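Local coordinates for protein lovastatin nonaketide synthase, polyketide synthase component (PDB 7CPX) that builds the polyketide chain of the lovastatin precursor dihydromonacolin L from malonyl-CoA by repeated condensation, methylation and reduction, working with its partner LovC, at residues H1435-M1440 / T1791-P1796; S1439-E1444 / A1511-I1516; L1462-Y1467 / E1488-F1493; G1541-I1546 / S1616-D1621. The protein carries 2 engineered substitutions. All blocks are in the same frame, centred on the assembly; numbering follows the deposited sequence.

Contact 1: H1435-M1440 / T1791-P1796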
loop_
_atom_site.group_PDB
_atom_site.type_symbol
_atom_site.label_atom_id
_atom_site.label_comp_id
_atom_site.label_asym_id
_atom_site.label_seq_id
_atom_site.Cartn_x
_atom_site.Cartn_y
_atom_site.Cartn_z
ATOM N N HIS A 1435 2.735 -43.570 51.131
ATOM C CA HIS A 1435 2.836 -44.653 50.164
ATOM C C HIS A 1435 1.848 -45.759 50.493
ATOM O O HIS A 1435 1.054 -46.171 49.641
ATOM C CB HIS A 1435 4.262 -45.200 50.143
ATOM C CG HIS A 1435 4.377 -46.552 49.514
ATOM N ND1 HIS A 1435 4.670 -46.730 48.179
ATOM C CD2 HIS A 1435 4.226 -47.793 50.034
ATOM C CE1 HIS A 1435 4.702 -48.022 47.906
ATOM N NE2 HIS A 1435 4.432 -48.688 49.013
ATOM N N ARG A 1436 1.868 -46.242 51.737
ATOM C CA ARG A 1436 0.965 -47.326 52.104
ATOM C C ARG A 1436 -0.487 -46.866 52.064
ATOM O O ARG A 1436 -1.346 -47.557 51.507
ATOM C CB ARG A 1436 1.329 -47.864 53.485
ATOM C CG ARG A 1436 0.511 -49.073 53.892
ATOM C CD ARG A 1436 -0.702 -48.677 54.705
ATOM N NE ARG A 1436 -1.884 -49.463 54.372
ATOM C CZ ARG A 1436 -2.205 -50.620 54.934
ATOM N NH1 ARG A 1436 -1.432 -51.185 55.848
ATOM N NH2 ARG A 1436 -3.331 -51.225 54.573
ATOM N N TYR A 1437 -0.779 -45.705 52.645
ATOM C CA TYR A 1437 -2.093 -45.077 52.548
ATOM C C TYR A 1437 -1.969 -43.921 51.567
ATOM O O TYR A 1437 -1.335 -42.908 51.874
ATOM C CB TYR A 1437 -2.587 -44.574 53.903
ATOM C CG TYR A 1437 -2.463 -45.557 55.042
ATOM C CD1 TYR A 1437 -3.405 -46.555 55.235
ATOM C CD2 TYR A 1437 -1.413 -45.466 55.943
ATOM C CE1 TYR A 1437 -3.295 -47.447 56.284
ATOM C CE2 TYR A 1437 -1.293 -46.353 56.993
ATOM C CZ TYR A 1437 -2.239 -47.340 57.161
ATOM O OH TYR A 1437 -2.124 -48.227 58.207
ATOM N N GLN A 1438 -2.570 -44.069 50.394
ATOM C CA GLN A 1438 -2.541 -43.020 49.390
ATOM C C GLN A 1438 -3.776 -42.135 49.508
ATOM O O GLN A 1438 -4.767 -42.489 50.150
ATOM C CB GLN A 1438 -2.465 -43.616 47.988
ATOM C CG GLN A 1438 -1.213 -44.425 47.719
ATOM C CD GLN A 1438 -0.096 -43.597 47.116
ATOM O OE1 GLN A 1438 0.175 -43.680 45.919
ATOM N NE2 GLN A 1438 0.560 -42.793 47.944
ATOM N N SER A 1439 -3.703 -40.970 48.868
ATOM C CA SER A 1439 -4.808 -40.017 48.867
ATOM C C SER A 1439 -5.233 -39.675 50.293
ATOM O O SER A 1439 -6.419 -39.534 50.597
ATOM C CB SER A 1439 -5.992 -40.556 48.062
ATOM O OG SER A 1439 -5.668 -40.655 46.687
ATOM N N MET A 1440 -4.250 -39.545 51.178
ATOM C CA MET A 1440 -4.524 -39.194 52.562
ATOM C C MET A 1440 -4.897 -37.725 52.670
ATOM O O MET A 1440 -4.309 -36.872 52.002
ATOM C CB MET A 1440 -3.305 -39.468 53.439
ATOM C CG MET A 1440 -2.679 -40.820 53.227
ATOM S SD MET A 1440 -1.419 -41.168 54.464
ATOM C CE MET A 1440 -2.442 -41.540 55.886
ATOM N N THR A 1791 -9.280 -45.054 57.225
ATOM C CA THR A 1791 -7.995 -44.873 56.554
ATOM C C THR A 1791 -7.404 -46.205 56.114
ATOM O O THR A 1791 -6.877 -46.322 55.001
ATOM C CB THR A 1791 -7.010 -44.153 57.474
ATOM O OG1 THR A 1791 -6.622 -45.027 58.540
ATOM C CG2 THR A 1791 -7.636 -42.901 58.055
ATOM N N TRP A 1792 -7.471 -47.218 56.976
ATOM C CA TRP A 1792 -6.867 -48.505 56.668
ATOM C C TRP A 1792 -7.367 -49.023 55.327
ATOM O O TRP A 1792 -8.564 -48.983 55.033
ATOM C CB TRP A 1792 -7.180 -49.516 57.771
ATOM C CG TRP A 1792 -6.613 -50.866 57.497
ATOM C CD1 TRP A 1792 -5.415 -51.355 57.926
ATOM C CD2 TRP A 1792 -7.217 -51.905 56.721
ATOM N NE1 TRP A 1792 -5.236 -52.636 57.466
ATOM C CE2 TRP A 1792 -6.329 -52.997 56.724
ATOM C CE3 TRP A 1792 -8.423 -52.019 56.024
ATOM C CZ2 TRP A 1792 -6.609 -54.184 56.059
ATOM C CZ3 TRP A 1792 -8.699 -53.200 55.364
ATOM C CH2 TRP A 1792 -7.797 -54.268 55.386
ATOM N N THR A 1793 -6.436 -49.512 54.516
ATOM C CA THR A 1793 -6.720 -49.931 53.154
ATOM C C THR A 1793 -6.701 -51.451 53.046
ATOM O O THR A 1793 -6.226 -52.158 53.938
ATOM C CB THR A 1793 -5.710 -49.325 52.176
ATOM O OG1 THR A 1793 -5.303 -48.035 52.650
ATOM C CG2 THR A 1793 -6.333 -49.172 50.806
ATOM N N GLN A 1794 -7.218 -51.945 51.919
ATOM C CA GLN A 1794 -7.494 -53.372 51.793
ATOM C C GLN A 1794 -6.217 -54.203 51.842
ATOM O O GLN A 1794 -6.188 -55.262 52.478
ATOM C CB GLN A 1794 -8.254 -53.643 50.496
ATOM C CG GLN A 1794 -9.297 -54.747 50.612
ATOM C CD GLN A 1794 -10.411 -54.411 51.589
ATOM O OE1 GLN A 1794 -10.819 -55.250 52.391
ATOM N NE2 GLN A 1794 -10.910 -53.181 51.524
ATOM N N GLU A 1795 -5.143 -53.732 51.210
ATOM C CA GLU A 1795 -3.846 -54.296 50.857
ATOM C C GLU A 1795 -4.033 -55.388 49.809
ATOM O O GLU A 1795 -3.769 -56.566 50.081
ATOM C CB GLU A 1795 -3.154 -54.868 52.096
ATOM C CG GLU A 1795 -3.043 -53.890 53.249
ATOM C CD GLU A 1795 -2.563 -54.548 54.527
ATOM O OE1 GLU A 1795 -2.344 -55.778 54.518
ATOM O OE2 GLU A 1795 -2.407 -53.837 55.542
ATOM N N PRO A 1796 -4.491 -55.035 48.605
ATOM C CA PRO A 1796 -4.877 -56.075 47.637
ATOM C C PRO A 1796 -3.761 -57.040 47.281
ATOM O O PRO A 1796 -4.034 -58.220 47.036
ATOM C CB PRO A 1796 -5.323 -55.257 46.417
ATOM C CG PRO A 1796 -4.567 -53.984 46.533
ATOM C CD PRO A 1796 -4.505 -53.692 48.003
#
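Arg1436, the last residue of helix 1420-1436, and Tyr1437 just after it meet the loop that leads into strand 1797-1801, joining the Rossmann-like methyltransferase fold to a neighbouring mixed sheet. The polar part is a salt bridge. Both terminal nitrogens of Arg1436 close end-on upon a single oxygen, NH1 at 2.8 Å and NH2 at 2.9 Å from Glu1795 OE2, with the guanidinium and carboxylate planes 55° apart. NH2 uses the anti lone pair of that oxygen; the Glu1795 chain is extended beyond CG (chi2 171°), which carries its carboxylate up to the arginine. NH1 also makes a weak bond to Leu1281 O, and Arg1809 takes up the carbonyls of His1435 and Arg1436 at the helix end. Next to the salt bridge, Arg1436 NH2 lies over one face of the Trp1792 indole, toward its rim, 3.7 Å from NE1. Van der Waals contact completes the joint. Tyr1437 CE1 rests 3.7 Å from Trp1792 CA, while Thr1793 OG1 sits at the edge of the tyrosine ring, 3.5 Å from CD1.

Contact 2: S1439-E1444 / A1511-I1516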
loop_
_atom_site.group_PDB
_atom_site.type_symbol
_atom_site.label_atom_id
_atom_site.label_comp_id
_atom_site.label_asym_id
_atom_site.label_seq_id
_atom_site.Cartn_x
_atom_site.Cartn_y
_atom_site.Cartn_z
ATOM N N SER A 1439 -3.703 -40.970 48.868
ATOM C CA SER A 1439 -4.808 -40.017 48.867
ATOM C C SER A 1439 -5.233 -39.675 50.293
ATOM O O SER A 1439 -6.419 -39.534 50.597
ATOM C CB SER A 1439 -5.992 -40.556 48.062
ATOM O OG SER A 1439 -5.668 -40.655 46.687
ATOM N N MET A 1440 -4.250 -39.545 51.178
ATOM C CA MET A 1440 -4.524 -39.194 52.562
ATOM C C MET A 1440 -4.897 -37.725 52.670
ATOM O O MET A 1440 -4.309 -36.872 52.002
ATOM C CB MET A 1440 -3.305 -39.468 53.439
ATOM C CG MET A 1440 -2.679 -40.820 53.227
ATOM S SD MET A 1440 -1.419 -41.168 54.464
ATOM C CE MET A 1440 -2.442 -41.540 55.886
ATOM N N ASP A 1441 -5.893 -37.436 53.502
ATOM C CA ASP A 1441 -6.178 -36.065 53.901
ATOM C C ASP A 1441 -5.196 -35.698 55.004
ATOM O O ASP A 1441 -5.272 -36.225 56.120
ATOM C CB ASP A 1441 -7.625 -35.926 54.360
ATOM C CG ASP A 1441 -8.612 -36.028 53.215
ATOM O OD1 ASP A 1441 -8.272 -35.592 52.096
ATOM O OD2 ASP A 1441 -9.728 -36.545 53.435
ATOM N N ILE A 1442 -4.264 -34.805 54.688
ATOM C CA ILE A 1442 -3.129 -34.503 55.551
ATOM C C ILE A 1442 -3.347 -33.146 56.196
ATOM O O ILE A 1442 -3.695 -32.172 55.516
ATOM C CB ILE A 1442 -1.811 -34.533 54.759
ATOM C CG1 ILE A 1442 -1.586 -35.931 54.174
ATOM C CG2 ILE A 1442 -0.657 -34.109 55.654
ATOM C CD1 ILE A 1442 -0.342 -36.058 53.322
ATOM N N LEU A 1443 -3.148 -33.081 57.509
ATOM C CA LEU A 1443 -3.268 -31.840 58.272
ATOM C C LEU A 1443 -2.003 -31.661 59.097
ATOM O O LEU A 1443 -1.743 -32.441 60.015
ATOM C CB LEU A 1443 -4.508 -31.866 59.166
ATOM C CG LEU A 1443 -4.518 -30.933 60.380
ATOM C CD1 LEU A 1443 -4.318 -29.489 59.958
ATOM C CD2 LEU A 1443 -5.819 -31.089 61.149
ATOM N N GLU A 1444 -1.215 -30.637 58.777
ATOM C CA GLU A 1444 0.026 -30.364 59.493
ATOM C C GLU A 1444 -0.217 -29.238 60.491
ATOM O O GLU A 1444 -0.375 -28.075 60.104
ATOM C CB GLU A 1444 1.155 -30.006 58.533
ATOM C CG GLU A 1444 2.502 -29.873 59.231
ATOM C CD GLU A 1444 3.661 -29.771 58.263
ATOM O OE1 GLU A 1444 3.411 -29.603 57.051
ATOM O OE2 GLU A 1444 4.822 -29.854 58.713
ATOM N N ALA A 1511 -12.279 -36.328 59.489
ATOM C CA ALA A 1511 -12.209 -36.147 58.047
ATOM C C ALA A 1511 -10.779 -36.115 57.530
ATOM O O ALA A 1511 -10.559 -35.761 56.367
ATOM C CB ALA A 1511 -12.935 -34.864 57.641
ATOM N N TYR A 1512 -9.803 -36.472 58.361
ATOM C CA TYR A 1512 -8.395 -36.416 57.993
ATOM C C TYR A 1512 -7.768 -37.792 58.142
ATOM O O TYR A 1512 -7.928 -38.446 59.178
ATOM C CB TYR A 1512 -7.647 -35.395 58.851
ATOM C CG TYR A 1512 -7.913 -33.972 58.427
ATOM C CD1 TYR A 1512 -7.184 -33.391 57.405
ATOM C CD2 TYR A 1512 -8.901 -33.216 59.041
ATOM C CE1 TYR A 1512 -7.423 -32.098 57.006
ATOM C CE2 TYR A 1512 -9.147 -31.917 58.649
ATOM C CZ TYR A 1512 -8.403 -31.361 57.631
ATOM O OH TYR A 1512 -8.642 -30.065 57.232
ATOM N N ASP A 1513 -7.056 -38.225 57.102
ATOM C CA ASP A 1513 -6.377 -39.513 57.147
ATOM C C ASP A 1513 -5.112 -39.445 57.992
ATOM O O ASP A 1513 -4.761 -40.422 58.664
ATOM C CB ASP A 1513 -6.040 -39.976 55.729
ATOM C CG ASP A 1513 -7.275 -40.314 54.917
ATOM O OD1 ASP A 1513 -8.057 -41.183 55.354
ATOM O OD2 ASP A 1513 -7.468 -39.706 53.842
ATOM N N LEU A 1514 -4.415 -38.311 57.974
ATOM C CA LEU A 1514 -3.151 -38.201 58.685
ATOM C C LEU A 1514 -2.962 -36.781 59.201
ATOM O O LEU A 1514 -3.363 -35.805 58.561
ATOM C CB LEU A 1514 -1.978 -38.607 57.785
ATOM C CG LEU A 1514 -0.569 -38.259 58.270
ATOM C CD1 LEU A 1514 0.398 -39.384 57.957
ATOM C CD2 LEU A 1514 -0.092 -36.969 57.632
ATOM N N ILE A 1515 -2.336 -36.687 60.371
ATOM C CA ILE A 1515 -2.000 -35.415 60.996
ATOM C C ILE A 1515 -0.523 -35.431 61.357
ATOM O O ILE A 1515 0.026 -36.478 61.718
ATOM C CB ILE A 1515 -2.867 -35.139 62.242
ATOM C CG1 ILE A 1515 -4.300 -34.805 61.821
ATOM C CG2 ILE A 1515 -2.268 -34.004 63.064
ATOM C CD1 ILE A 1515 -5.266 -34.637 62.976
ATOM N N ILE A 1516 0.117 -34.271 61.243
ATOM C CA ILE A 1516 1.545 -34.110 61.505
ATOM C C ILE A 1516 1.706 -32.950 62.476
ATOM O O ILE A 1516 1.544 -31.788 62.091
ATOM C CB ILE A 1516 2.344 -33.850 60.221
ATOM C CG1 ILE A 1516 2.230 -35.042 59.273
ATOM C CG2 ILE A 1516 3.801 -33.575 60.555
ATOM C CD1 ILE A 1516 2.596 -34.721 57.839
#
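Leu1443 packs its CB over one face of the Tyr1512 ring in a CH-pi contact, 3.9 Å from the ring centroid, and lies alongside Ile1515, both side chains pointing the same way. The other sheet face is equally close: Ile1442 CG2 touches Leu1514 CD2 at 3.5 Å and also meets Ile1516 CD1. Between the faces, Leu1443 N bonds to Leu1514 O and Ile1516 N to Leu1443 O, each at 2.9 Å. These parallel strands, 1440-1445 and 1512-1518, are neighbours in the middle of the class I methyltransferase sheet, and the first runs on toward a glycine-rich GxGxxG turn, consistent with the usual cofactor-binding loop of this fold. Toward Ser1439 and Ala1511 the pairing is more open and polar. Here Asp1513 OD2 accepts from Asp1441 N at 2.8 Å through its anti lone pair. The two carboxylates come within 3.9 Å, OD2 to OD2; both also make long, weak ion pairs with Lys1539, which may offset their repulsion, and Asp1441 OD1 turns instead to Ser1466 and Asn1465.

Contact 3: L1462-Y1467 / E1488-F1493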
loop_
_atom_site.group_PDB
_atom_site.type_symbol
_atom_site.label_atom_id
_atom_site.label_comp_id
_atom_site.label_asym_id
_atom_site.label_seq_id
_atom_site.Cartn_x
_atom_site.Cartn_y
_atom_site.Cartn_z
ATOM N N LEU A 1462 4.312 -38.155 46.681
ATOM C CA LEU A 1462 3.616 -38.729 47.823
ATOM C C LEU A 1462 2.119 -38.483 47.689
ATOM O O LEU A 1462 1.681 -37.452 47.172
ATOM C CB LEU A 1462 4.147 -38.150 49.139
ATOM C CG LEU A 1462 3.591 -36.820 49.648
ATOM C CD1 LEU A 1462 2.359 -37.031 50.525
ATOM C CD2 LEU A 1462 4.662 -36.070 50.417
ATOM N N GLY A 1463 1.335 -39.450 48.157
ATOM C CA GLY A 1463 -0.095 -39.467 47.912
ATOM C C GLY A 1463 -0.923 -38.608 48.848
ATOM O O GLY A 1463 -1.568 -39.128 49.762
ATOM N N PHE A 1464 -0.916 -37.294 48.634
ATOM C CA PHE A 1464 -1.740 -36.371 49.404
ATOM C C PHE A 1464 -3.006 -36.055 48.616
ATOM O O PHE A 1464 -2.935 -35.493 47.518
ATOM C CB PHE A 1464 -0.980 -35.085 49.738
ATOM C CG PHE A 1464 -0.247 -34.482 48.570
ATOM C CD1 PHE A 1464 -0.889 -33.635 47.684
ATOM C CD2 PHE A 1464 1.092 -34.756 48.369
ATOM C CE1 PHE A 1464 -0.211 -33.085 46.613
ATOM C CE2 PHE A 1464 1.776 -34.209 47.303
ATOM C CZ PHE A 1464 1.124 -33.372 46.423
ATOM N N ASN A 1465 -4.159 -36.442 49.163
ATOM C CA ASN A 1465 -5.431 -36.032 48.585
ATOM C C ASN A 1465 -5.766 -34.594 48.946
ATOM O O ASN A 1465 -6.389 -33.884 48.149
ATOM C CB ASN A 1465 -6.547 -36.965 49.055
ATOM C CG ASN A 1465 -7.911 -36.539 48.559
ATOM O OD1 ASN A 1465 -8.330 -36.915 47.464
ATOM N ND2 ASN A 1465 -8.620 -35.761 49.369
ATOM N N SER A 1466 -5.365 -34.156 50.136
ATOM C CA SER A 1466 -5.563 -32.782 50.570
ATOM C C SER A 1466 -4.622 -32.515 51.733
ATOM O O SER A 1466 -4.619 -33.256 52.718
ATOM C CB SER A 1466 -7.015 -32.526 50.987
ATOM O OG SER A 1466 -7.370 -33.318 52.106
ATOM N N TYR A 1467 -3.826 -31.457 51.610
ATOM C CA TYR A 1467 -2.846 -31.077 52.625
ATOM C C TYR A 1467 -3.357 -29.814 53.305
ATOM O O TYR A 1467 -3.333 -28.729 52.717
ATOM C CB TYR A 1467 -1.472 -30.857 52.005
ATOM C CG TYR A 1467 -0.328 -31.034 52.975
ATOM C CD1 TYR A 1467 -0.017 -30.050 53.902
ATOM C CD2 TYR A 1467 0.444 -32.185 52.961
ATOM C CE1 TYR A 1467 1.028 -30.210 54.788
ATOM C CE2 TYR A 1467 1.491 -32.354 53.841
ATOM C CZ TYR A 1467 1.779 -31.364 54.753
ATOM O OH TYR A 1467 2.823 -31.532 55.631
ATOM N N GLU A 1488 -0.500 -26.267 45.899
ATOM C CA GLU A 1488 -1.683 -25.467 46.192
ATOM C C GLU A 1488 -2.948 -26.097 45.620
ATOM O O GLU A 1488 -4.035 -25.908 46.175
ATOM C CB GLU A 1488 -1.507 -24.051 45.646
ATOM C CG GLU A 1488 -2.626 -23.097 46.032
ATOM C CD GLU A 1488 -2.345 -21.670 45.606
ATOM O OE1 GLU A 1488 -1.292 -21.432 44.979
ATOM O OE2 GLU A 1488 -3.177 -20.787 45.899
ATOM N N ASP A 1489 -2.830 -26.841 44.519
ATOM C CA ASP A 1489 -3.999 -27.518 43.969
ATOM C C ASP A 1489 -4.582 -28.506 44.968
ATOM O O ASP A 1489 -5.807 -28.614 45.094
ATOM C CB ASP A 1489 -3.632 -28.229 42.666
ATOM C CG ASP A 1489 -2.534 -29.255 42.851
ATOM O OD1 ASP A 1489 -1.693 -29.071 43.756
ATOM O OD2 ASP A 1489 -2.509 -30.245 42.091
ATOM N N ARG A 1490 -3.724 -29.230 45.686
ATOM C CA ARG A 1490 -4.160 -30.143 46.732
ATOM C C ARG A 1490 -4.116 -29.522 48.121
ATOM O O ARG A 1490 -4.783 -30.029 49.028
ATOM C CB ARG A 1490 -3.287 -31.404 46.733
ATOM C CG ARG A 1490 -3.437 -32.278 45.496
ATOM C CD ARG A 1490 -4.577 -33.279 45.638
ATOM N NE ARG A 1490 -4.437 -34.388 44.702
ATOM C CZ ARG A 1490 -5.247 -35.436 44.647
ATOM N NH1 ARG A 1490 -6.286 -35.553 45.457
ATOM N NH2 ARG A 1490 -5.009 -36.393 43.756
ATOM N N MET A 1491 -3.358 -28.444 48.307
ATOM C CA MET A 1491 -3.168 -27.855 49.623
ATOM C C MET A 1491 -4.210 -26.777 49.893
ATOM O O MET A 1491 -4.545 -25.977 49.016
ATOM C CB MET A 1491 -1.764 -27.262 49.748
ATOM C CG MET A 1491 -1.494 -26.587 51.086
ATOM S SD MET A 1491 0.188 -25.957 51.235
ATOM C CE MET A 1491 1.117 -27.481 51.374
ATOM N N VAL A 1492 -4.716 -26.769 51.124
ATOM C CA VAL A 1492 -5.641 -25.755 51.612
ATOM C C VAL A 1492 -5.119 -25.261 52.953
ATOM O O VAL A 1492 -4.509 -26.025 53.707
ATOM C CB VAL A 1492 -7.076 -26.307 51.752
ATOM C CG1 VAL A 1492 -7.124 -27.406 52.805
ATOM C CG2 VAL A 1492 -8.047 -25.189 52.094
ATOM N N PHE A 1493 -5.363 -23.990 53.254
ATOM C CA PHE A 1493 -4.818 -23.344 54.442
ATOM C C PHE A 1493 -5.950 -23.025 55.408
ATOM O O PHE A 1493 -6.932 -22.379 55.028
ATOM C CB PHE A 1493 -4.056 -22.075 54.062
ATOM C CG PHE A 1493 -3.043 -22.286 52.972
ATOM C CD1 PHE A 1493 -3.411 -22.196 51.641
ATOM C CD2 PHE A 1493 -1.726 -22.580 53.279
ATOM C CE1 PHE A 1493 -2.485 -22.393 50.637
ATOM C CE2 PHE A 1493 -0.795 -22.776 52.280
ATOM C CZ PHE A 1493 -1.174 -22.683 50.956
#
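Tyr1467 and Met1491 form a parallel beta bridge between strand 1464-1469 and strand 1491-1493, the outermost strand at this end of the methyltransferase sheet, and an arginine side chain reinforces it. Tyr1467 gives its N to Arg1490 O at 3.1 Å and receives Val1492 N on its own O at 2.9 Å. On the sheet face shared by Tyr1467 and Met1491 the two side chains run side by side in the same direction, with Met1491 CE 3.8 Å from Tyr1467 CD1. Arg1490 covers the start of the strand. Its CB meets the ring edge of Phe1464, 3.4 Å from CD1, and the bend at chi2 (-87°) then turns CD and the guanidinium toward the carbonyls of Phe1464 and Asn1465. Farther out, NH1 donates to Asn1465 O at 3.2 Å, approaching in the carbonyl plane on a lone pair, and Phe1464 O lies over one face of the guanidinium, toward its rim. The arginine thus holds the Asn1465 carbonyl by a hydrogen bond and lies against that of Phe1464, at the corner the chain turns at Asn1465. The Asn1465 amide nitrogen itself bonds to Asp1441 and Glu2431, and the Tyr1467 hydroxyl to Glu1444. Strands 1464-1469 and 1491-1493 are linked through helix 1475-1483 as a beta-alpha-beta unit; Phe1493 packs on that helix, whereas Phe1464 and Met1491 rest on Leu1457 of helix 1451-1457.

Contact 4: G1541-I1546 / S1616-D1621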
loop_
_atom_site.group_PDB
_atom_site.type_symbol
_atom_site.label_atom_id
_atom_site.label_comp_id
_atom_site.label_asym_id
_atom_site.label_seq_id
_atom_site.Cartn_x
_atom_site.Cartn_y
_atom_site.Cartn_z
ATOM N N GLY A 1541 -8.188 -45.148 62.609
ATOM C CA GLY A 1541 -6.975 -45.678 62.030
ATOM C C GLY A 1541 -6.065 -44.643 61.408
ATOM O O GLY A 1541 -5.014 -45.011 60.871
ATOM N N GLY A 1542 -6.430 -43.363 61.460
ATOM C CA GLY A 1542 -5.577 -42.332 60.904
ATOM C C GLY A 1542 -4.225 -42.281 61.586
ATOM O O GLY A 1542 -4.049 -42.712 62.727
ATOM N N GLN A 1543 -3.251 -41.737 60.863
ATOM C CA GLN A 1543 -1.858 -41.752 61.287
ATOM C C GLN A 1543 -1.469 -40.392 61.849
ATOM O O GLN A 1543 -1.548 -39.375 61.151
ATOM C CB GLN A 1543 -0.943 -42.137 60.126
ATOM C CG GLN A 1543 -0.884 -43.633 59.863
ATOM C CD GLN A 1543 -2.240 -44.221 59.527
ATOM O OE1 GLN A 1543 -3.125 -43.527 59.029
ATOM N NE2 GLN A 1543 -2.412 -45.508 59.809
ATOM N N MET A 1544 -1.044 -40.385 63.107
ATOM C CA MET A 1544 -0.524 -39.198 63.770
ATOM C C MET A 1544 0.996 -39.298 63.801
ATOM O O MET A 1544 1.546 -40.275 64.323
ATOM C CB MET A 1544 -1.088 -39.082 65.185
ATOM C CG MET A 1544 -1.635 -37.710 65.538
ATOM S SD MET A 1544 -0.381 -36.418 65.547
ATOM C CE MET A 1544 -1.306 -35.071 66.278
ATOM N N VAL A 1545 1.664 -38.298 63.234
ATOM C CA VAL A 1545 3.117 -38.227 63.185
ATOM C C VAL A 1545 3.530 -37.025 64.018
ATOM O O VAL A 1545 3.227 -35.880 63.659
ATOM C CB VAL A 1545 3.638 -38.104 61.747
ATOM C CG1 VAL A 1545 5.145 -37.936 61.743
ATOM C CG2 VAL A 1545 3.225 -39.317 60.931
ATOM N N ILE A 1546 4.231 -37.275 65.117
ATOM C CA ILE A 1546 4.560 -36.243 66.093
ATOM C C ILE A 1546 6.069 -36.058 66.113
ATOM O O ILE A 1546 6.811 -37.007 66.398
ATOM C CB ILE A 1546 4.040 -36.604 67.493
ATOM C CG1 ILE A 1546 2.520 -36.775 67.476
ATOM C CG2 ILE A 1546 4.447 -35.543 68.503
ATOM C CD1 ILE A 1546 2.063 -38.171 67.111
ATOM N N SER A 1616 5.151 -42.314 65.330
ATOM C CA SER A 1616 3.998 -42.584 64.481
ATOM C C SER A 1616 2.999 -43.427 65.255
ATOM O O SER A 1616 3.380 -44.377 65.945
ATOM C CB SER A 1616 4.401 -43.317 63.200
ATOM O OG SER A 1616 4.304 -44.721 63.368
ATOM N N THR A 1617 1.720 -43.078 65.137
ATOM C CA THR A 1617 0.667 -43.787 65.847
ATOM C C THR A 1617 -0.573 -43.873 64.973
ATOM O O THR A 1617 -0.755 -43.076 64.051
ATOM C CB THR A 1617 0.319 -43.095 67.170
ATOM O OG1 THR A 1617 -0.422 -41.897 66.909
ATOM C CG2 THR A 1617 1.586 -42.744 67.931
ATOM N N HIS A 1618 -1.426 -44.849 65.270
ATOM C CA HIS A 1618 -2.703 -44.988 64.588
ATOM C C HIS A 1618 -3.829 -44.464 65.468
ATOM O O HIS A 1618 -3.769 -44.534 66.699
ATOM C CB HIS A 1618 -2.980 -46.450 64.229
ATOM C CG HIS A 1618 -1.838 -47.139 63.554
ATOM N ND1 HIS A 1618 -0.909 -46.469 62.786
ATOM C CD2 HIS A 1618 -1.469 -48.441 63.537
ATOM C CE1 HIS A 1618 -0.022 -47.330 62.321
ATOM N NE2 HIS A 1618 -0.338 -48.534 62.763
ATOM N N ALA A 1619 -4.867 -43.935 64.820
ATOM C CA ALA A 1619 -6.081 -43.509 65.516
ATOM C C ALA A 1619 -6.920 -44.756 65.778
ATOM O O ALA A 1619 -7.866 -45.080 65.054
ATOM C CB ALA A 1619 -6.841 -42.474 64.698
ATOM N N ILE A 1620 -6.556 -45.469 66.845
ATOM C CA ILE A 1620 -7.117 -46.793 67.072
ATOM C C ILE A 1620 -8.631 -46.712 67.234
ATOM O O ILE A 1620 -9.188 -45.696 67.671
ATOM C CB ILE A 1620 -6.469 -47.459 68.297
ATOM C CG1 ILE A 1620 -6.657 -48.975 68.234
ATOM C CG2 ILE A 1620 -7.067 -46.911 69.583
ATOM C CD1 ILE A 1620 -5.776 -49.740 69.195
ATOM N N ASP A 1621 -9.295 -47.804 66.878
ATOM C CA ASP A 1621 -10.746 -47.924 66.919
ATOM C C ASP A 1621 -11.056 -49.419 66.977
ATOM O O ASP A 1621 -10.187 -50.220 67.338
ATOM C CB ASP A 1621 -11.378 -47.211 65.712
ATOM C CG ASP A 1621 -12.838 -46.868 65.933
ATOM O OD1 ASP A 1621 -13.525 -47.627 66.649
ATOM O OD2 ASP A 1621 -13.300 -45.841 65.394
#
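Met1544 and Thr1617 face each other as a hydrogen-bonded antiparallel pair, Met1544 N reaching Thr1617 O and Thr1617 N reaching Met1544 O, both at 2.9 Å. Thr1617 places OG1 between its backbone N and carbonyl carbon (chi1 74°), bringing the hydroxyl to 3.4 Å from Met1544 CB. On the opposite sheet face, Gln1543 and His1618 form the adjoining non-hydrogen-bonded pair; the amide crosses the imidazole with their planes 54° apart, and NE2 comes to 3.5 Å from ND1. Strand 1614-1618 runs against the direction of strand 1542-1547, as does the one antiparallel strand of the class I methyltransferase fold, next to the fifth. Farther along, Ala1619 N bonds to Gly1542 O while Ala1619 CB lies against the Gly1542 backbone. Ala1619 is the centre of an inverse gamma turn, and Gly1541 has a positive phi (82°) that suits glycine. Behind Gln1543 and Val1545 lies helix 1420-1436, through Ile1433; on the other face Leu1590 of helix 1583-1592 touches Thr1617.

How the contacts relate
Contacts 2, 3 and 4 cross the mixed methyltransferase sheet, whose strands run, from one edge, 1491-1493, 1464-1469, 1440-1445, 1512-1518, 1542-1547, 1614-1618, with two more beyond. Contact 2 lies between the others, its centre about 9 Å from that of contact 3 and 10 Å from that of contact 4; the latter two are 19 Å apart. Backbone bonds from Ile1515 to Gln1543 and Val1545 carry the sheet from contact 2 to contact 4. Along the chain, contact 3 falls between the segments of contact 2, and contact 4 follows. Contact 1 spans all three, shares Ser1439 and Met1440 with contact 2, and joins the start of strand 1440-1445 to the loop before strand 1797-1801 of the neighbouring mixed sheet.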